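Long-range contacts in aldehyde dehydrogenase 12 (Zea mays, PDB 6D97), which catalyses the NAD-dependent oxidation of L-glutamate gamma-semialdehyde to glutamate, the last step of proline catabolism in plants: residues T411-P416 with G435-V440; K116-L121 with V151-L156. One frame throughout, in Å; residues are numbered along the deposited sequence.

How the contacts relate
The two contacts belong to different parts of the subunit, on opposite sides of its centre. Contact 1 joins two parallel strands, 411-414 and 437-443, in the seven-stranded mixed sheet; contact 2 packs helix 105-121 against helix 142-157 beside helices 203-214 and 229-240 of the NAD-binding Rossmann part. Their centres are 37 Å apart and their nearest atoms about 20 Å, so they do not touch. Contact 2 is complete along the chain before contact 1 begins. Neither belongs to the NAD pocket: the side chain of Pro436 in contact 1 is about 14 Å from NAD, and that of Ser152 in contact 2 about 12 Å from the side chain of NAD-binding Thr196.

Contact 1. Residues T411-P416 with G435-V440; sequences TAVFVP and GPFQVV
The ring of Phe437 meets two methyls of the neighbouring strand at a slant: CD2 meets Thr411 CG2 at 3.5 Å, and CZ meets Val413 CG2 at 3.7 Å. His377 meets this ring at a steep angle, and Met378 and Leu381 of the same helix 371-382 pack on it too. Phe414 turns the other way; its CD1 comes 3.3 Å from Val440 O, again at a slant, while Lys388 and Leu390 of strand 388-391 touch its side chain. The strands are successive parallel members of the mixed sheet, joined by a beta-alpha-beta crossover through helices 417-420 and 425-429. Five backbone hydrogen bonds tie them; the first runs from Thr411 N to Pro436 O, the last from Val415 N to Val440 O at 2.9 Å. On the face of the sheet that carries Phe414, Gln438 CG stands between its own N and carbonyl carbon (chi1 58°), which sets it against Ala412 CB at 3.7 Å. Its buried amide is bonded at both ends, OE1 to Gln331 NE2 and NE2 to Tyr321 OH. On the face that carries Phe437, Val415 CG2 reaches Val439 CG1 at 3.9 Å.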
loop_
_atom_site.group_PDB
_atom_site.type_symbol
_atom_site.label_atom_id
_atom_site.label_comp_id
_atom_site.label_asym_id
_atom_site.label_seq_id
_atom_site.Cartn_x
_atom_site.Cartn_y
_atom_site.Cartn_z
ATOM N N THR A 411 -5.171 29.886 33.415
ATOM C CA THR A 411 -3.925 30.448 33.908
ATOM C C THR A 411 -2.804 30.254 32.898
ATOM O O THR A 411 -2.646 29.173 32.320
ATOM C CB THR A 411 -3.535 29.816 35.244
ATOM O OG1 THR A 411 -4.570 30.057 36.206
ATOM C CG2 THR A 411 -2.220 30.402 35.751
ATOM N N ALA A 412 -2.026 31.316 32.696
ATOM C CA ALA A 412 -0.811 31.281 31.896
ATOM C C ALA A 412 0.289 31.999 32.660
ATOM O O ALA A 412 0.084 33.117 33.142
ATOM C CB ALA A 412 -1.019 31.936 30.529
ATOM N N VAL A 413 1.451 31.362 32.766
ATOM C CA VAL A 413 2.587 31.910 33.499
ATOM C C VAL A 413 3.750 32.056 32.534
ATOM O O VAL A 413 4.144 31.087 31.875
ATOM C CB VAL A 413 2.979 31.026 34.693
ATOM C CG1 VAL A 413 4.248 31.556 35.339
ATOM C CG2 VAL A 413 1.845 30.962 35.705
ATOM N N PHE A 414 4.298 33.262 32.445
ATOM C CA PHE A 414 5.502 33.473 31.661
ATOM C C PHE A 414 6.725 33.028 32.450
ATOM O O PHE A 414 6.847 33.315 33.644
ATOM C CB PHE A 414 5.643 34.942 31.267
ATOM C CG PHE A 414 6.919 35.259 30.534
ATOM C CD1 PHE A 414 7.039 34.992 29.177
ATOM C CD2 PHE A 414 7.993 35.832 31.197
ATOM C CE1 PHE A 414 8.206 35.284 28.496
ATOM C CE2 PHE A 414 9.164 36.126 30.523
ATOM C CZ PHE A 414 9.270 35.850 29.170
ATOM N N VAL A 415 7.623 32.311 31.781
ATOM C CA VAL A 415 8.929 31.968 32.340
ATOM C C VAL A 415 9.975 32.238 31.264
ATOM O O VAL A 415 9.847 31.726 30.143
ATOM C CB VAL A 415 8.982 30.507 32.818
ATOM C CG1 VAL A 415 10.338 30.210 33.433
ATOM C CG2 VAL A 415 7.865 30.217 33.817
ATOM N N PRO A 416 11.004 33.041 31.543
ATOM C CA PRO A 416 12.017 33.324 30.519
ATOM C C PRO A 416 12.666 32.044 30.012
ATOM O O PRO A 416 12.926 31.112 30.777
ATOM C CB PRO A 416 13.023 34.220 31.253
ATOM C CG PRO A 416 12.242 34.828 32.369
ATOM C CD PRO A 416 11.259 33.774 32.794
ATOM N N GLY A 435 -4.994 20.460 33.823
ATOM C CA GLY A 435 -5.932 21.512 34.133
ATOM C C GLY A 435 -5.726 22.708 33.231
ATOM O O GLY A 435 -4.871 22.698 32.339
ATOM N N PRO A 436 -6.503 23.788 33.459
ATOM C CA PRO A 436 -6.400 24.979 32.582
ATOM C C PRO A 436 -5.184 25.834 32.952
ATOM O O PRO A 436 -5.266 26.847 33.654
ATOM C CB PRO A 436 -7.723 25.703 32.847
ATOM C CG PRO A 436 -8.243 25.160 34.217
ATOM C CD PRO A 436 -7.325 24.043 34.654
ATOM N N PHE A 437 -4.023 25.426 32.445
ATOM C CA PHE A 437 -2.759 26.010 32.883
ATOM C C PHE A 437 -1.725 25.797 31.789
ATOM O O PHE A 437 -1.560 24.673 31.295
ATOM C CB PHE A 437 -2.273 25.398 34.206
ATOM C CG PHE A 437 -1.036 26.052 34.770
ATOM C CD1 PHE A 437 0.225 25.695 34.322
ATOM C CD2 PHE A 437 -1.130 27.044 35.733
ATOM C CE1 PHE A 437 1.364 26.315 34.828
ATOM C CE2 PHE A 437 0.017 27.660 36.238
ATOM C CZ PHE A 437 1.253 27.294 35.779
ATOM N N GLN A 438 -1.003 26.858 31.437
ATOM C CA GLN A 438 0.051 26.758 30.444
ATOM C C GLN A 438 1.203 27.673 30.837
ATOM O O GLN A 438 1.030 28.650 31.572
ATOM C CB GLN A 438 -0.442 27.149 29.039
ATOM C CG GLN A 438 -1.015 28.554 28.946
ATOM C CD GLN A 438 -1.272 28.969 27.520
ATOM O OE1 GLN A 438 -0.516 28.631 26.613
ATOM N NE2 GLN A 438 -2.316 29.733 27.318
ATOM N N VAL A 439 2.384 27.367 30.306
ATOM C CA VAL A 439 3.557 28.218 30.434
ATOM C C VAL A 439 3.789 28.905 29.093
ATOM O O VAL A 439 3.682 28.277 28.031
ATOM C CB VAL A 439 4.796 27.422 30.879
ATOM C CG1 VAL A 439 6.035 28.306 30.926
ATOM C CG2 VAL A 439 4.537 26.773 32.235
ATOM N N VAL A 440 4.076 30.203 29.136
ATOM C CA VAL A 440 4.414 30.980 27.952
ATOM C C VAL A 440 5.860 31.442 28.093
ATOM O O VAL A 440 6.315 31.795 29.193
ATOM C CB VAL A 440 3.468 32.180 27.768
ATOM C CG1 VAL A 440 3.883 33.030 26.591
ATOM C CG2 VAL A 440 2.038 31.693 27.604
#

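Contact 2. Residues K116-L121 with V151-L156; sequences KAAHML and VSQKFL
Leu156 overlaps two alanines of the facing helix, its CB 3.6 Å from Ala118 CB and its CD1 3.7 Å from Ala117 CB. This is antiparallel helix-helix packing in the aldehyde dehydrogenase fold, between helix 105-121 and helix 142-157: the axes of segments 116-121 and 151-156 run at 151° and come within 8.3 Å, a close separation with which the small alanine side chains are consistent. The backbones come nearest at Ala118 and Gln153. One turn along from Ala117, Leu121 continues the apolar seam, with CD1 against Ser152 CB at 3.8 Å and its CB over Gln153 CG. Leu121 CD1 also approaches Leu156 CD1, at 4.1 Å, so the two leucines close the seam from opposite helices. The seam is covered by the Rossmann-fold helices: Leu237 touches both Ala117 and Leu121, while Leu206 of helix 203-214 meets Ser152, whose OG is bonded to Glu148 O within its own helix. Elsewhere on helix 105-121, His119 stacks on His119 of the second subunit, so this helix also takes part in the subunit interface. The single hydrogen bond between the two segments is made by Gln153. CG stands anti to the backbone N and the chain then bends at chi2 (-83°), which brings NE2 to the Ala118 carbonyl. NE2 has a second partner, Glu157 OE1, one turn further along its own helix, which helps to fix the rotation of the amide. Gln153 NE2 reaches Ala118 O at 2.8 Å along a nearly straight N-H, the oxygen close to the amide plane but the nitrogen well above the plane of the carbonyl.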
loop_
_atom_site.group_PDB
_atom_site.type_symbol
_atom_site.label_atom_id
_atom_site.label_comp_id
_atom_site.label_asym_id
_atom_site.label_seq_id
_atom_site.Cartn_x
_atom_site.Cartn_y
_atom_site.Cartn_z
ATOM N N LYS A 116 -25.299 0.175 11.599
ATOM C CA LYS A 116 -26.448 0.414 12.464
ATOM C C LYS A 116 -26.099 1.378 13.589
ATOM O O LYS A 116 -26.886 2.273 13.916
ATOM C CB LYS A 116 -26.965 -0.910 13.030
ATOM C CG LYS A 116 -27.752 -1.756 12.038
ATOM C CD LYS A 116 -28.148 -3.081 12.656
ATOM C CE LYS A 116 -27.609 -4.234 11.839
ATOM N NZ LYS A 116 -26.855 -5.213 12.672
ATOM N N ALA A 117 -24.914 1.218 14.186
ATOM C CA ALA A 117 -24.507 2.095 15.280
ATOM C C ALA A 117 -24.261 3.518 14.793
ATOM O O ALA A 117 -24.661 4.481 15.457
ATOM C CB ALA A 117 -23.261 1.537 15.967
ATOM N N ALA A 118 -23.602 3.672 13.639
ATOM C CA ALA A 118 -23.358 5.005 13.096
ATOM C C ALA A 118 -24.665 5.736 12.813
ATOM O O ALA A 118 -24.769 6.946 13.042
ATOM C CB ALA A 118 -22.513 4.917 11.824
ATOM N N HIS A 119 -25.674 5.019 12.312
ATOM C CA HIS A 119 -26.958 5.658 12.045
ATOM C C HIS A 119 -27.657 6.039 13.341
ATOM O O HIS A 119 -28.338 7.071 13.409
ATOM C CB HIS A 119 -27.847 4.739 11.208
ATOM C CG HIS A 119 -29.165 5.348 10.843
ATOM N ND1 HIS A 119 -30.361 4.926 11.383
ATOM C CD2 HIS A 119 -29.474 6.355 9.992
ATOM C CE1 HIS A 119 -31.349 5.645 10.881
ATOM N NE2 HIS A 119 -30.838 6.519 10.032
ATOM N N MET A 120 -27.504 5.218 14.379
ATOM C CA MET A 120 -28.098 5.539 15.670
ATOM C C MET A 120 -27.421 6.750 16.295
ATOM O O MET A 120 -28.090 7.700 16.715
ATOM C CB MET A 120 -28.018 4.330 16.598
ATOM C CG MET A 120 -29.142 3.341 16.397
ATOM S SD MET A 120 -30.752 4.028 16.833
ATOM C CE MET A 120 -30.623 4.098 18.619
ATOM N N LEU A 121 -26.086 6.738 16.357
ATOM C CA LEU A 121 -25.353 7.870 16.912
ATOM C C LEU A 121 -25.612 9.163 16.149
ATOM O O LEU A 121 -25.460 10.244 16.722
ATOM C CB LEU A 121 -23.849 7.576 16.927
ATOM C CG LEU A 121 -23.212 6.971 18.182
ATOM C CD1 LEU A 121 -21.719 7.244 18.189
ATOM C CD2 LEU A 121 -23.860 7.508 19.447
ATOM N N VAL A 151 -17.138 12.659 16.352
ATOM C CA VAL A 151 -15.976 11.854 15.985
ATOM C C VAL A 151 -16.323 10.373 16.043
ATOM O O VAL A 151 -16.007 9.604 15.126
ATOM C CB VAL A 151 -14.780 12.182 16.896
ATOM C CG1 VAL A 151 -13.679 11.146 16.714
ATOM C CG2 VAL A 151 -14.254 13.581 16.615
ATOM N N SER A 152 -16.976 9.954 17.130
ATOM C CA SER A 152 -17.393 8.562 17.264
ATOM C C SER A 152 -18.307 8.150 16.119
ATOM O O SER A 152 -18.149 7.067 15.543
ATOM C CB SER A 152 -18.091 8.355 18.609
ATOM O OG SER A 152 -17.307 8.868 19.670
ATOM N N GLN A 153 -19.261 9.013 15.762
ATOM C CA GLN A 153 -20.214 8.684 14.707
ATOM C C GLN A 153 -19.510 8.542 13.363
ATOM O O GLN A 153 -19.773 7.599 12.606
ATOM C CB GLN A 153 -21.308 9.755 14.650
ATOM C CG GLN A 153 -22.554 9.364 13.875
ATOM C CD GLN A 153 -22.407 9.565 12.386
ATOM O OE1 GLN A 153 -21.574 10.351 11.930
ATOM N NE2 GLN A 153 -23.218 8.850 11.614
ATOM N N LYS A 154 -18.595 9.469 13.060
ATOM C CA LYS A 154 -17.860 9.420 11.799
ATOM C C LYS A 154 -16.962 8.192 11.724
ATOM O O LYS A 154 -16.860 7.557 10.667
ATOM C CB LYS A 154 -17.040 10.699 11.622
ATOM C CG LYS A 154 -17.810 11.846 10.981
ATOM C CD LYS A 154 -18.004 11.596 9.491
ATOM C CE LYS A 154 -18.949 12.607 8.866
ATOM N NZ LYS A 154 -20.353 12.416 9.317
ATOM N N PHE A 155 -16.300 7.847 12.833
ATOM C CA PHE A 155 -15.454 6.658 12.870
ATOM C C PHE A 155 -16.245 5.412 12.494
ATOM O O PHE A 155 -15.795 4.598 11.679
ATOM C CB PHE A 155 -14.827 6.520 14.262
ATOM C CG PHE A 155 -14.229 5.167 14.540
ATOM C CD1 PHE A 155 -12.900 4.906 14.247
ATOM C CD2 PHE A 155 -14.993 4.165 15.122
ATOM C CE1 PHE A 155 -12.349 3.665 14.517
ATOM C CE2 PHE A 155 -14.453 2.924 15.388
ATOM C CZ PHE A 155 -13.129 2.673 15.090
ATOM N N LEU A 156 -17.436 5.252 13.076
ATOM C CA LEU A 156 -18.281 4.110 12.738
ATOM C C LEU A 156 -18.686 4.137 11.271
ATOM O O LEU A 156 -18.809 3.085 10.634
ATOM C CB LEU A 156 -19.515 4.092 13.641
ATOM C CG LEU A 156 -19.269 3.824 15.127
ATOM C CD1 LEU A 156 -20.549 4.011 15.934
ATOM C CD2 LEU A 156 -18.690 2.430 15.332
#